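Local coordinates for beta-agarase (Persicobacter, PDB 6AII), which probably hydrolyses agarose to neoagarobiose with a calcium-binding catalytic domain of glycoside hydrolase family 16, at residues M27-N32 against A45-N50; F31-P36 against V69-G74; H75-A80 against I312-W317; M105-S110 against I283-A288; I126-F131 against Y305-D310. One frame throughout, in Å; residues are numbered along the deposited sequence.

In the fold
From the N terminus, interaction 1 closes the short loop between 27-32 and 45-50, and interaction 2 starts from the same stretch, sharing Phe31 and Asn32, but reaches on to 69-74. The chain then turns into strand 75-79, which opens interaction 3; its partner, 312-317, comes more than 230 residues later. Within that span lie interactions 4 and 5, whose segments alternate along the chain, so these two cross. Interactions 1, 2 and 3 meet at one calcium ion. Interaction 3 belongs to one sheet of the sandwich and interaction 4 to the other, packed face to face, while interaction 5 ties the loop between strands 118-125 and 132-139 to the segment leading from helix 301-306 into strand 312-325.

Interaction 1 (M27-N32 against A45-N50); sequences MSDDFN and AGKWKN. With CA (calcium ion), chain B.
Trp48, in the classic beta bulge Lys47-Trp48, packs against loop 27-32 and bonds the carboxylate of Asp29, joining the short strand 48-49 of the beta sandwich to the loop that runs on to the calcium. The indole uses its edge for polar contacts: NE1 donates to Asp29 OD2 (2.9 Å, N-H...O angle 154°) with the oxygen in the ring plane, and round the rim CH2 meets Met27 O at 3.5 Å. Phe31 brings CZ over one indole face, ring planes 48° apart, while Lys47 CB covers the opposite face. With CG anti to the backbone N (chi1 -165°), Asp29 sends OD2 to the indole, where Tyr33 OH also binds it, while OD1 closes an Asx turn, taking the N-H of Phe31 at 2.8 Å from above the carboxylate plane. A leucine in place of Trp48 would remove the N-H, and Asp29 OD2 would probably lose a bond that fixes its carboxylate while Phe31 lost the surface it leans on. Within the same loop, Asp30 O and Asn32 OD1 bind the calcium ion. Lys47, extended beyond CG, delivers NZ to Ser28 O at 2.8 Å, almost straight in line with the carbonyl.

Interaction 2 (F31-P36 against V69-G74); sequences FNYDFP and VSVSNG. With CA (calcium ion), chain B.
Asn32 and Gly74 meet at the calcium site: Asn32 OD1 lies 2.5 Å and Gly74 O 2.2 Å from the calcium ion, and Asp5, Asp30 and Asp316 complete the protein ligands. Gly74 is the second residue of the turn between strands 69-72 and 75-79, where its positive phi of 94° would jam a CB against the preceding carbonyl. A water that does not touch the metal bridges the two segments, donating to Phe31 O and Tyr33 O and accepting from Gly74 N (2.7 Å). Further along, Phe35 and Val71 form a single antiparallel hydrogen-bonded pair, with Phe35 N to Val71 O and Val71 N to Phe35 O both at 2.9 Å and nearly straight. Val71 fills the corner between three side chains. Its CG1 sits over one face of the Tyr33 ring and 3.9 Å from Phe31 CB; its CG2 lies 4.0 Å from Phe35 CB. Tyr33 places CG between the backbone N and carbonyl carbon (chi1 51°), which folds the ring back over Val71 and lets OH reach Asp29. Calcium held by backbone carbonyls and Asp and Asn side chains at the sandwich edge is met in many family 16 glycoside hydrolases.

Interaction 3 (H75-A80 against I312-W317); sequences HMNIVA and IMKVDW. With CA (calcium ion), chain B.
Strands 75-79 and 312-315 pair antiparallel in one sheet of the sandwich, running from Met76 opposite Val315 to Val79 opposite Ile312. Met76 with Val315 and Ile78 with Met313 are the hydrogen-bonded pairs, each closed by two backbone bonds, such as Val315 N to Met76 O at 2.8 Å. Their side chains form the buried face, where Ile78 and Met313 reach Ile284 of the other sheet. Beside the face of Asn77, Val79, Ile312 and Lys314, the His75 ring packs on Lys314. Its CG sits between the backbone N and carbonyl carbon (chi1 36°), laying the imidazole along the extended Lys314, whose CD rides over the ring face 3.9 Å from the centroid. His75 ND1 gives a weak bond to Asn77 OD1 (2.9 Å); Asn77 ND2 is taken by Ser70 and Ser72. A water joins NE2 to Lys314 NZ, which also pairs with Glu309. A serine in place of His75 would remove the ring, and Lys314 would probably lose its flat support and swing more freely. At the classic bulge Asp316-Trp317, Asp316 binds calcium through O and OD1, and its OD2 salt-bridges Arg123: an antiparallel strand pair of the family 16 jelly-roll sandwich, ending at its calcium site.

Interaction 4 (M105-S110 against I283-A288); sequences MGCVVS and IINIEA
Val108 and Ile284 form the tight centre of this antiparallel pairing, with Val108 N to Ile284 O at 2.8 Å and Ile284 N to Val108 O at 3.0 Å. On one flank Cys107 and Asn285 draw their CA atoms to 4.2 Å, and Cys107 SG rests 3.7 Å from Asn285 CB; on the other, Val109 CG2 runs beside Ile283 CG1. Toward 288 the ladder slackens. Ile286 N still points straight at Gly106 O, but at 3.2 Å, and beyond it side chains take over. Ile286, its CG1 between the backbone N and carbonyl carbon (chi1 65°), turns that branch to Met105 CB at 3.7 Å, while Met105 SD lies across the backbone at Glu287 CA. Glu287 is the more solvent-facing member: its OE1 takes Asn285 ND2, whose amide is held at the other end by Trp136 NE1, and its OE2 takes Gln289. Strand 132-139 continues the sheet beyond 280-287, strands 48-49 and 62-64 adjoin 97-110, and Ile284 packs on Met313 and Val315 of the facing sheet.

Interaction 5 (I126-F131 against Y305-D310); sequences IADAVF and YGRPED
Asp310 and Asp128 bury the most surface here, and Arg307 ties them together. Asp310 lays its CB 3.5 Å from Asp128 O and 4.0 Å from Asp128 CB, and its carbonyl O sits against the methyl of Ala127. Asp128 is the centre of an inverse gamma turn, and its carbonyl O is taken by Arg307. Arg307, just past helix 301-306, bends at chi3 (-75°) so that NH1 serves two oxygens in the guanidinium plane: Asp128 O at 3.0 Å, N-H...O angle 164°, and Asp310 OD2 at 2.8 Å in a salt bridge. Its NE pairs with Asp157. The two carboxylates stand close, Asp128 OD2 being 4.2 Å from Asp310 OD2, and one water donates to both Asp128 OD2 and Asp310 OD1. With Arg307 lying beside this pair, its positive charge is likely to offset their mutual repulsion, so the loop 126-131 and the segment after the helix are joined by a charge network that water completes, rather than by apolar packing.

Interaction 1 (M27-N32 against A45-N50)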
# COMPACT_ATOMS: atom_id res chain seq x y z
N MET A 27 -3.64 13.61 8.90
CA MET A 27 -3.36 12.34 8.16
C MET A 27 -3.72 11.14 9.03
O MET A 27 -3.27 10.04 8.74
CB MET A 27 -1.88 12.26 7.77
CG MET A 27 -1.46 13.24 6.68
SD MET A 27 -2.25 12.82 5.12
CE MET A 27 -1.18 11.47 4.58
N SER A 28 -4.48 11.32 10.12
CA SER A 28 -4.81 10.29 11.06
C SER A 28 -6.33 10.21 11.22
O SER A 28 -7.02 11.26 11.27
CB SER A 28 -4.14 10.48 12.45
OG SER A 28 -2.73 10.61 12.34
N ASP A 29 -6.89 8.98 11.27
CA ASP A 29 -8.33 8.79 11.32
C ASP A 29 -8.63 7.38 11.76
O ASP A 29 -8.00 6.45 11.19
CB ASP A 29 -8.96 9.09 9.95
CG ASP A 29 -10.46 9.27 9.96
OD1 ASP A 29 -11.15 8.86 10.91
OD2 ASP A 29 -10.92 9.96 8.99
N ASP A 30 -9.54 7.18 12.75
CA ASP A 30 -9.96 5.82 13.09
C ASP A 30 -11.34 5.41 12.57
O ASP A 30 -11.83 4.35 12.93
CB ASP A 30 -9.77 5.56 14.58
CG ASP A 30 -10.50 6.49 15.53
OD1 ASP A 30 -11.21 7.39 15.07
OD2 ASP A 30 -10.35 6.22 16.74
N PHE A 31 -11.91 6.24 11.68
CA PHE A 31 -13.03 5.82 10.81
C PHE A 31 -14.26 5.29 11.58
O PHE A 31 -14.87 4.29 11.19
CB PHE A 31 -12.52 4.76 9.82
CG PHE A 31 -11.55 5.34 8.84
CD1 PHE A 31 -11.95 6.37 8.03
CD2 PHE A 31 -10.23 4.90 8.76
CE1 PHE A 31 -11.09 6.94 7.11
CE2 PHE A 31 -9.37 5.47 7.84
CZ PHE A 31 -9.80 6.49 7.02
N ASN A 32 -14.61 5.99 12.66
CA ASN A 32 -15.71 5.51 13.51
C ASN A 32 -16.94 6.39 13.29
O ASN A 32 -17.75 6.61 14.20
CB ASN A 32 -15.24 5.37 14.96
CG ASN A 32 -14.10 4.36 15.12
OD1 ASN A 32 -14.00 3.32 14.43
ND2 ASN A 32 -13.28 4.63 16.11
N ALA A 45 -14.29 13.33 5.61
CA ALA A 45 -13.83 13.91 6.86
C ALA A 45 -12.88 15.07 6.61
O ALA A 45 -12.08 15.40 7.49
CB ALA A 45 -13.18 12.87 7.75
N GLY A 46 -12.91 15.64 5.41
CA GLY A 46 -11.96 16.64 5.01
C GLY A 46 -10.55 16.11 4.76
O GLY A 46 -9.63 16.90 4.52
N LYS A 47 -10.36 14.78 4.74
CA LYS A 47 -9.03 14.21 4.70
C LYS A 47 -8.76 13.20 3.56
O LYS A 47 -7.62 13.05 3.17
CB LYS A 47 -8.75 13.44 5.99
CG LYS A 47 -8.70 14.28 7.24
CD LYS A 47 -8.51 13.49 8.52
CE LYS A 47 -8.55 14.41 9.73
NZ LYS A 47 -8.50 13.63 10.99
N TRP A 48 -9.76 12.50 3.10
CA TRP A 48 -9.56 11.31 2.24
C TRP A 48 -10.44 11.47 0.98
O TRP A 48 -11.67 11.28 1.05
CB TRP A 48 -9.94 10.01 2.99
CG TRP A 48 -9.41 9.94 4.38
CD1 TRP A 48 -10.14 10.04 5.53
CD2 TRP A 48 -8.04 9.85 4.78
NE1 TRP A 48 -9.32 10.01 6.62
CE2 TRP A 48 -8.02 9.87 6.20
CE3 TRP A 48 -6.82 9.69 4.09
CZ2 TRP A 48 -6.85 9.78 6.94
CZ3 TRP A 48 -5.66 9.64 4.84
CH2 TRP A 48 -5.68 9.65 6.24
N LYS A 49 -9.79 11.70 -0.17
CA LYS A 49 -10.55 11.81 -1.39
C LYS A 49 -11.03 10.43 -1.80
O LYS A 49 -10.23 9.51 -1.80
CB LYS A 49 -9.72 12.35 -2.55
CG LYS A 49 -10.50 12.76 -3.81
CD LYS A 49 -9.54 13.09 -4.93
CE LYS A 49 -10.07 13.84 -6.13
NZ LYS A 49 -9.08 13.73 -7.23
N ASN A 50 -12.31 10.31 -2.15
CA ASN A 50 -12.91 9.05 -2.62
C ASN A 50 -12.60 8.72 -4.08
O ASN A 50 -13.43 8.10 -4.72
CB ASN A 50 -14.40 8.99 -2.35
CG ASN A 50 -15.23 10.04 -3.07
OD1 ASN A 50 -14.65 10.94 -3.68
ND2 ASN A 50 -16.55 9.89 -3.01
CA CA B . -12.01 2.08 13.48
O HOH W 1 -11.09 12.33 10.71
O HOH W 2 -13.27 0.51 14.99

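Interaction 2 (F31-P36 against V69-G74)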
# COMPACT_ATOMS: atom_id res chain seq x y z
N PHE A 31 -11.91 6.24 11.68
CA PHE A 31 -13.03 5.82 10.81
C PHE A 31 -14.26 5.29 11.58
O PHE A 31 -14.87 4.29 11.19
CB PHE A 31 -12.52 4.76 9.82
CG PHE A 31 -11.55 5.34 8.84
CD1 PHE A 31 -11.95 6.37 8.03
CD2 PHE A 31 -10.23 4.90 8.76
CE1 PHE A 31 -11.09 6.94 7.11
CE2 PHE A 31 -9.37 5.47 7.84
CZ PHE A 31 -9.80 6.49 7.02
N ASN A 32 -14.61 5.99 12.66
CA ASN A 32 -15.71 5.51 13.51
C ASN A 32 -16.94 6.39 13.29
O ASN A 32 -17.75 6.61 14.20
CB ASN A 32 -15.24 5.37 14.96
CG ASN A 32 -14.10 4.36 15.12
OD1 ASN A 32 -14.00 3.32 14.43
ND2 ASN A 32 -13.28 4.63 16.11
N TYR A 33 -17.08 6.90 12.08
CA TYR A 33 -18.23 7.68 11.65
C TYR A 33 -18.81 7.03 10.39
O TYR A 33 -18.15 6.16 9.78
CB TYR A 33 -17.84 9.13 11.37
CG TYR A 33 -16.66 9.25 10.44
CD1 TYR A 33 -16.80 9.20 9.07
CD2 TYR A 33 -15.36 9.29 10.93
CE1 TYR A 33 -15.71 9.29 8.21
CE2 TYR A 33 -14.27 9.38 10.09
CZ TYR A 33 -14.43 9.35 8.71
OH TYR A 33 -13.36 9.44 7.89
N ASP A 34 -20.02 7.45 10.03
CA ASP A 34 -20.73 6.94 8.84
C ASP A 34 -20.44 7.90 7.68
O ASP A 34 -20.65 9.14 7.74
CB ASP A 34 -22.23 6.75 9.06
CG ASP A 34 -22.59 5.55 9.91
OD1 ASP A 34 -21.79 4.61 9.97
OD2 ASP A 34 -23.70 5.53 10.45
N PHE A 35 -19.97 7.33 6.56
CA PHE A 35 -19.90 8.03 5.28
C PHE A 35 -20.49 7.10 4.24
O PHE A 35 -19.82 6.17 3.75
CB PHE A 35 -18.48 8.46 4.87
CG PHE A 35 -18.47 9.22 3.58
CD1 PHE A 35 -18.76 10.58 3.53
CD2 PHE A 35 -18.18 8.58 2.38
CE1 PHE A 35 -18.82 11.24 2.32
CE2 PHE A 35 -18.28 9.25 1.16
CZ PHE A 35 -18.56 10.59 1.13
N PRO A 36 -21.78 7.30 3.88
CA PRO A 36 -22.33 6.44 2.89
C PRO A 36 -21.67 6.61 1.52
O PRO A 36 -21.20 7.66 1.21
CB PRO A 36 -23.82 6.86 2.76
CG PRO A 36 -24.09 7.55 4.07
CD PRO A 36 -22.79 8.19 4.48
N VAL A 69 -16.24 3.57 -2.39
CA VAL A 69 -15.59 3.89 -1.10
C VAL A 69 -16.68 4.32 -0.12
O VAL A 69 -17.48 5.19 -0.41
CB VAL A 69 -14.53 5.00 -1.25
CG1 VAL A 69 -13.95 5.43 0.12
CG2 VAL A 69 -13.39 4.65 -2.18
N SER A 70 -16.64 3.78 1.09
CA SER A 70 -17.59 4.24 2.14
C SER A 70 -16.87 4.09 3.49
O SER A 70 -15.76 3.61 3.57
CB SER A 70 -18.86 3.43 2.11
OG SER A 70 -18.60 2.09 2.45
N VAL A 71 -17.53 4.57 4.52
CA VAL A 71 -17.07 4.37 5.90
C VAL A 71 -18.25 3.92 6.72
O VAL A 71 -19.29 4.56 6.73
CB VAL A 71 -16.40 5.61 6.52
CG1 VAL A 71 -15.84 5.24 7.89
CG2 VAL A 71 -15.29 6.20 5.66
N SER A 72 -18.08 2.78 7.38
CA SER A 72 -19.18 2.20 8.19
C SER A 72 -18.58 1.15 9.11
O SER A 72 -17.52 0.56 8.84
CB SER A 72 -20.31 1.56 7.38
OG SER A 72 -19.83 0.45 6.67
N ASN A 73 -19.27 0.93 10.23
CA ASN A 73 -18.98 -0.23 11.06
C ASN A 73 -17.56 -0.20 11.65
O ASN A 73 -17.07 -1.28 12.06
CB ASN A 73 -19.31 -1.53 10.36
CG ASN A 73 -20.75 -1.56 9.90
OD1 ASN A 73 -20.98 -1.54 8.69
ND2 ASN A 73 -21.67 -1.42 10.83
N GLY A 74 -16.97 0.97 11.75
CA GLY A 74 -15.64 1.20 12.35
C GLY A 74 -14.49 1.21 11.38
O GLY A 74 -13.33 1.41 11.82
CA CA B . -12.01 2.08 13.48
O HOH W 3 -17.42 3.53 10.87
O HOH W 2 -13.27 0.51 14.99

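Interaction 3 (H75-A80 against I312-W317)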
# COMPACT_ATOMS: atom_id res chain seq x y z
N HIS A 75 -14.79 1.11 10.07
CA HIS A 75 -13.69 1.10 9.08
C HIS A 75 -14.12 1.76 7.77
O HIS A 75 -15.31 1.75 7.38
CB HIS A 75 -13.25 -0.34 8.78
CG HIS A 75 -14.35 -1.30 8.78
ND1 HIS A 75 -15.20 -1.46 7.68
CD2 HIS A 75 -14.79 -2.17 9.72
CE1 HIS A 75 -16.10 -2.40 8.01
NE2 HIS A 75 -15.86 -2.83 9.19
N MET A 76 -13.11 2.25 7.08
CA MET A 76 -13.27 2.66 5.68
C MET A 76 -13.39 1.36 4.87
O MET A 76 -12.65 0.38 5.16
CB MET A 76 -12.07 3.46 5.18
CG MET A 76 -12.12 3.72 3.71
SD MET A 76 -10.82 4.96 3.25
CE MET A 76 -11.52 6.45 3.73
N ASN A 77 -14.28 1.34 3.91
CA ASN A 77 -14.55 0.20 3.04
C ASN A 77 -14.11 0.58 1.62
O ASN A 77 -14.56 1.59 1.08
CB ASN A 77 -16.05 -0.11 2.98
CG ASN A 77 -16.63 -0.37 4.33
OD1 ASN A 77 -16.19 -1.34 4.93
ND2 ASN A 77 -17.61 0.45 4.75
N ILE A 78 -13.24 -0.23 1.04
CA ILE A 78 -12.78 -0.06 -0.34
C ILE A 78 -13.29 -1.29 -1.10
O ILE A 78 -12.78 -2.40 -0.92
CB ILE A 78 -11.28 0.19 -0.42
CG1 ILE A 78 -10.85 1.35 0.48
CG2 ILE A 78 -10.91 0.47 -1.87
CD1 ILE A 78 -9.36 1.58 0.53
N VAL A 79 -14.36 -1.08 -1.89
CA VAL A 79 -15.21 -2.15 -2.35
C VAL A 79 -14.92 -2.59 -3.78
O VAL A 79 -14.74 -1.72 -4.61
CB VAL A 79 -16.69 -1.76 -2.23
CG1 VAL A 79 -17.58 -2.82 -2.79
CG2 VAL A 79 -16.98 -1.42 -0.75
N ALA A 80 -14.85 -3.88 -4.00
CA ALA A 80 -14.90 -4.48 -5.36
C ALA A 80 -16.32 -4.97 -5.63
O ALA A 80 -16.87 -5.79 -4.88
CB ALA A 80 -13.88 -5.58 -5.54
N ILE A 312 -13.89 -6.71 -0.15
CA ILE A 312 -13.77 -5.38 0.41
C ILE A 312 -12.46 -5.34 1.19
O ILE A 312 -12.25 -6.19 2.10
CB ILE A 312 -14.93 -5.04 1.38
CG1 ILE A 312 -16.30 -5.28 0.73
CG2 ILE A 312 -14.77 -3.63 1.94
CD1 ILE A 312 -17.46 -4.99 1.65
N MET A 313 -11.70 -4.34 0.94
CA MET A 313 -10.51 -4.01 1.73
C MET A 313 -10.95 -3.03 2.81
O MET A 313 -11.51 -1.98 2.49
CB MET A 313 -9.41 -3.38 0.90
CG MET A 313 -8.14 -3.07 1.69
SD MET A 313 -6.95 -2.17 0.62
CE MET A 313 -5.65 -1.87 1.80
N LYS A 314 -10.73 -3.34 4.09
CA LYS A 314 -11.26 -2.53 5.19
C LYS A 314 -10.08 -1.83 5.88
O LYS A 314 -8.99 -2.44 6.04
CB LYS A 314 -12.01 -3.39 6.20
CG LYS A 314 -13.21 -4.06 5.61
CD LYS A 314 -13.96 -4.98 6.57
CE LYS A 314 -15.11 -5.64 5.87
NZ LYS A 314 -15.73 -6.65 6.75
N VAL A 315 -10.29 -0.59 6.29
CA VAL A 315 -9.23 0.14 6.96
C VAL A 315 -9.81 0.58 8.32
O VAL A 315 -10.66 1.48 8.38
CB VAL A 315 -8.73 1.36 6.16
CG1 VAL A 315 -7.55 2.03 6.88
CG2 VAL A 315 -8.34 0.97 4.73
N ASP A 316 -9.32 -0.06 9.39
CA ASP A 316 -9.80 0.29 10.75
C ASP A 316 -9.28 1.65 11.15
O ASP A 316 -9.97 2.43 11.82
CB ASP A 316 -9.34 -0.79 11.72
CG ASP A 316 -9.86 -0.63 13.14
OD1 ASP A 316 -10.92 0.04 13.32
OD2 ASP A 316 -9.20 -1.20 14.05
N TRP A 317 -8.03 1.94 10.83
CA TRP A 317 -7.46 3.23 11.16
C TRP A 317 -6.20 3.48 10.33
O TRP A 317 -5.54 2.54 9.84
CB TRP A 317 -7.16 3.38 12.68
CG TRP A 317 -6.41 2.32 13.41
CD1 TRP A 317 -6.99 1.45 14.27
CD2 TRP A 317 -5.01 2.04 13.45
NE1 TRP A 317 -6.06 0.69 14.92
CE2 TRP A 317 -4.83 1.03 14.44
CE3 TRP A 317 -3.88 2.56 12.78
CZ2 TRP A 317 -3.58 0.52 14.74
CZ3 TRP A 317 -2.64 2.01 13.05
CH2 TRP A 317 -2.50 1.02 14.03
CA CA B . -12.01 2.08 13.48
O HOH W 4 -16.38 -5.94 9.58
O HOH W 2 -13.27 0.51 14.99

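Interaction 4 (M105-S110 against I283-A288)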
# COMPACT_ATOMS: atom_id res chain seq x y z
N MET A 105 -14.16 -0.62 -8.50
CA MET A 105 -13.25 -0.71 -7.34
C MET A 105 -13.08 0.65 -6.73
O MET A 105 -13.53 1.64 -7.27
CB MET A 105 -11.91 -1.29 -7.78
CG MET A 105 -11.98 -2.78 -8.05
SD MET A 105 -10.39 -3.44 -8.63
CE MET A 105 -10.29 -5.00 -7.80
N GLY A 106 -12.43 0.74 -5.58
CA GLY A 106 -12.23 2.03 -4.96
C GLY A 106 -10.77 2.42 -4.83
O GLY A 106 -9.83 1.57 -4.81
N CYS A 107 -10.56 3.73 -4.69
CA CYS A 107 -9.26 4.31 -4.56
C CYS A 107 -9.39 5.56 -3.69
O CYS A 107 -10.34 6.33 -3.90
CB CYS A 107 -8.70 4.63 -5.94
SG CYS A 107 -7.06 5.34 -5.91
N VAL A 108 -8.50 5.71 -2.70
CA VAL A 108 -8.54 6.81 -1.79
C VAL A 108 -7.20 7.54 -1.79
O VAL A 108 -6.15 6.88 -1.73
CB VAL A 108 -8.89 6.28 -0.39
CG1 VAL A 108 -8.77 7.37 0.63
CG2 VAL A 108 -10.28 5.68 -0.40
N VAL A 109 -7.20 8.92 -1.83
CA VAL A 109 -5.97 9.66 -1.82
C VAL A 109 -6.07 10.75 -0.75
O VAL A 109 -7.11 11.45 -0.65
CB VAL A 109 -5.65 10.28 -3.19
CG1 VAL A 109 -4.35 11.05 -3.09
CG2 VAL A 109 -5.56 9.21 -4.28
N SER A 110 -5.05 10.90 0.07
CA SER A 110 -5.12 11.90 1.13
C SER A 110 -5.09 13.32 0.55
O SER A 110 -4.54 13.53 -0.52
CB SER A 110 -3.96 11.77 2.09
OG SER A 110 -2.72 12.03 1.50
N ILE A 283 -1.97 6.89 -0.44
CA ILE A 283 -2.94 6.30 -1.30
C ILE A 283 -3.28 4.91 -0.73
O ILE A 283 -2.36 4.14 -0.40
CB ILE A 283 -2.38 6.21 -2.75
CG1 ILE A 283 -1.93 7.60 -3.23
CG2 ILE A 283 -3.39 5.56 -3.69
CD1 ILE A 283 -1.53 7.71 -4.68
N ILE A 284 -4.56 4.62 -0.62
CA ILE A 284 -5.02 3.26 -0.27
C ILE A 284 -6.03 2.84 -1.34
O ILE A 284 -6.98 3.55 -1.63
CB ILE A 284 -5.67 3.20 1.11
CG1 ILE A 284 -4.73 3.81 2.15
CG2 ILE A 284 -6.01 1.74 1.40
CD1 ILE A 284 -5.18 3.57 3.57
N ASN A 285 -5.76 1.71 -1.98
CA ASN A 285 -6.63 1.35 -3.07
C ASN A 285 -6.61 -0.16 -3.31
O ASN A 285 -5.73 -0.90 -2.81
CB ASN A 285 -6.26 2.04 -4.39
CG ASN A 285 -5.08 1.39 -5.09
OD1 ASN A 285 -3.94 1.59 -4.70
ND2 ASN A 285 -5.29 0.61 -6.13
N ILE A 286 -7.57 -0.59 -4.13
CA ILE A 286 -7.59 -1.93 -4.64
C ILE A 286 -7.56 -1.85 -6.18
O ILE A 286 -7.93 -0.82 -6.74
CB ILE A 286 -8.79 -2.76 -4.17
CG1 ILE A 286 -10.12 -2.22 -4.70
CG2 ILE A 286 -8.74 -2.88 -2.62
CD1 ILE A 286 -11.38 -2.97 -4.24
N GLU A 287 -6.97 -2.84 -6.80
CA GLU A 287 -6.91 -2.84 -8.25
C GLU A 287 -6.75 -4.25 -8.78
O GLU A 287 -6.27 -5.15 -8.10
CB GLU A 287 -5.78 -1.94 -8.72
CG GLU A 287 -4.45 -2.22 -8.22
CD GLU A 287 -3.38 -1.13 -8.55
OE1 GLU A 287 -3.61 0.10 -8.52
OE2 GLU A 287 -2.32 -1.57 -8.98
N ALA A 288 -7.08 -4.37 -10.05
CA ALA A 288 -6.87 -5.60 -10.85
C ALA A 288 -5.87 -5.22 -11.91
O ALA A 288 -6.28 -4.59 -12.90
CB ALA A 288 -8.15 -6.12 -11.40

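Interaction 5 (I126-F131 against Y305-D310)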
# COMPACT_ATOMS: atom_id res chain seq x y z
N ILE A 126 -7.14 -6.98 4.80
CA ILE A 126 -6.97 -7.30 3.36
C ILE A 126 -8.16 -8.16 2.90
O ILE A 126 -8.60 -9.05 3.60
CB ILE A 126 -5.60 -7.94 3.18
CG1 ILE A 126 -4.54 -6.82 3.26
CG2 ILE A 126 -5.52 -8.68 1.81
CD1 ILE A 126 -3.15 -7.23 3.46
N ALA A 127 -8.70 -7.83 1.73
CA ALA A 127 -9.83 -8.56 1.16
C ALA A 127 -9.47 -10.04 0.95
O ALA A 127 -8.40 -10.34 0.45
CB ALA A 127 -10.23 -7.96 -0.13
N ASP A 128 -10.45 -10.90 1.31
CA ASP A 128 -10.28 -12.30 1.04
C ASP A 128 -10.81 -12.58 -0.37
O ASP A 128 -11.81 -13.19 -0.54
CB ASP A 128 -10.98 -13.14 2.10
CG ASP A 128 -10.63 -14.61 2.00
OD1 ASP A 128 -9.77 -14.95 1.16
OD2 ASP A 128 -11.22 -15.34 2.84
N ALA A 129 -10.06 -12.06 -1.31
CA ALA A 129 -10.47 -11.99 -2.73
C ALA A 129 -9.22 -11.86 -3.57
O ALA A 129 -8.16 -11.47 -3.10
CB ALA A 129 -11.40 -10.83 -2.95
N VAL A 130 -9.31 -12.20 -4.85
CA VAL A 130 -8.14 -12.21 -5.73
C VAL A 130 -7.97 -10.84 -6.40
O VAL A 130 -8.43 -10.65 -7.57
CB VAL A 130 -8.19 -13.36 -6.75
CG1 VAL A 130 -6.89 -13.46 -7.51
CG2 VAL A 130 -8.38 -14.64 -5.95
N PHE A 131 -7.36 -9.88 -5.67
CA PHE A 131 -7.02 -8.59 -6.25
C PHE A 131 -5.99 -7.92 -5.36
O PHE A 131 -5.81 -8.34 -4.20
CB PHE A 131 -8.27 -7.71 -6.48
CG PHE A 131 -9.21 -7.39 -5.35
CD1 PHE A 131 -8.81 -6.61 -4.27
CD2 PHE A 131 -10.51 -7.89 -5.36
CE1 PHE A 131 -9.69 -6.33 -3.23
CE2 PHE A 131 -11.40 -7.58 -4.35
CZ PHE A 131 -10.98 -6.82 -3.27
N TYR A 305 -19.84 -12.42 -6.47
CA TYR A 305 -21.26 -12.43 -6.11
C TYR A 305 -21.55 -13.40 -4.96
O TYR A 305 -22.47 -13.14 -4.23
CB TYR A 305 -22.10 -12.84 -7.32
CG TYR A 305 -21.99 -11.90 -8.50
CD1 TYR A 305 -22.01 -10.53 -8.34
CD2 TYR A 305 -21.82 -12.40 -9.78
CE1 TYR A 305 -21.89 -9.67 -9.42
CE2 TYR A 305 -21.69 -11.56 -10.87
CZ TYR A 305 -21.77 -10.19 -10.70
OH TYR A 305 -21.66 -9.34 -11.77
N GLY A 306 -20.77 -14.42 -4.75
CA GLY A 306 -21.03 -15.36 -3.70
C GLY A 306 -20.57 -14.87 -2.35
O GLY A 306 -21.17 -15.20 -1.30
N ARG A 307 -19.46 -14.12 -2.33
CA ARG A 307 -18.92 -13.59 -1.08
C ARG A 307 -18.59 -12.11 -1.21
O ARG A 307 -17.43 -11.68 -1.09
CB ARG A 307 -17.63 -14.34 -0.74
CG ARG A 307 -17.82 -15.85 -0.64
CD ARG A 307 -16.61 -16.61 -0.20
NE ARG A 307 -15.60 -16.74 -1.26
CZ ARG A 307 -14.45 -16.06 -1.35
NH1 ARG A 307 -14.12 -15.15 -0.43
NH2 ARG A 307 -13.66 -16.28 -2.41
N PRO A 308 -19.61 -11.28 -1.35
CA PRO A 308 -19.44 -9.83 -1.52
C PRO A 308 -18.68 -9.17 -0.36
O PRO A 308 -17.87 -8.28 -0.58
CB PRO A 308 -20.86 -9.27 -1.68
CG PRO A 308 -21.77 -10.36 -1.17
CD PRO A 308 -21.05 -11.66 -1.40
N GLU A 309 -18.94 -9.62 0.85
CA GLU A 309 -18.31 -8.98 1.99
C GLU A 309 -16.81 -9.28 2.04
O GLU A 309 -16.04 -8.47 2.53
CB GLU A 309 -19.04 -9.40 3.27
CG GLU A 309 -18.69 -8.58 4.49
CD GLU A 309 -19.18 -7.14 4.50
OE1 GLU A 309 -20.22 -6.78 3.84
OE2 GLU A 309 -18.46 -6.36 5.11
N ASP A 310 -16.38 -10.38 1.45
CA ASP A 310 -14.97 -10.66 1.31
C ASP A 310 -14.28 -9.81 0.23
O ASP A 310 -13.03 -9.79 0.25
CB ASP A 310 -14.75 -12.14 1.02
CG ASP A 310 -14.93 -13.07 2.22
OD1 ASP A 310 -14.81 -12.60 3.37
OD2 ASP A 310 -15.21 -14.26 2.00
O HOH W 5 -10.75 -16.05 -1.30
O HOH W 6 -13.08 -14.39 4.67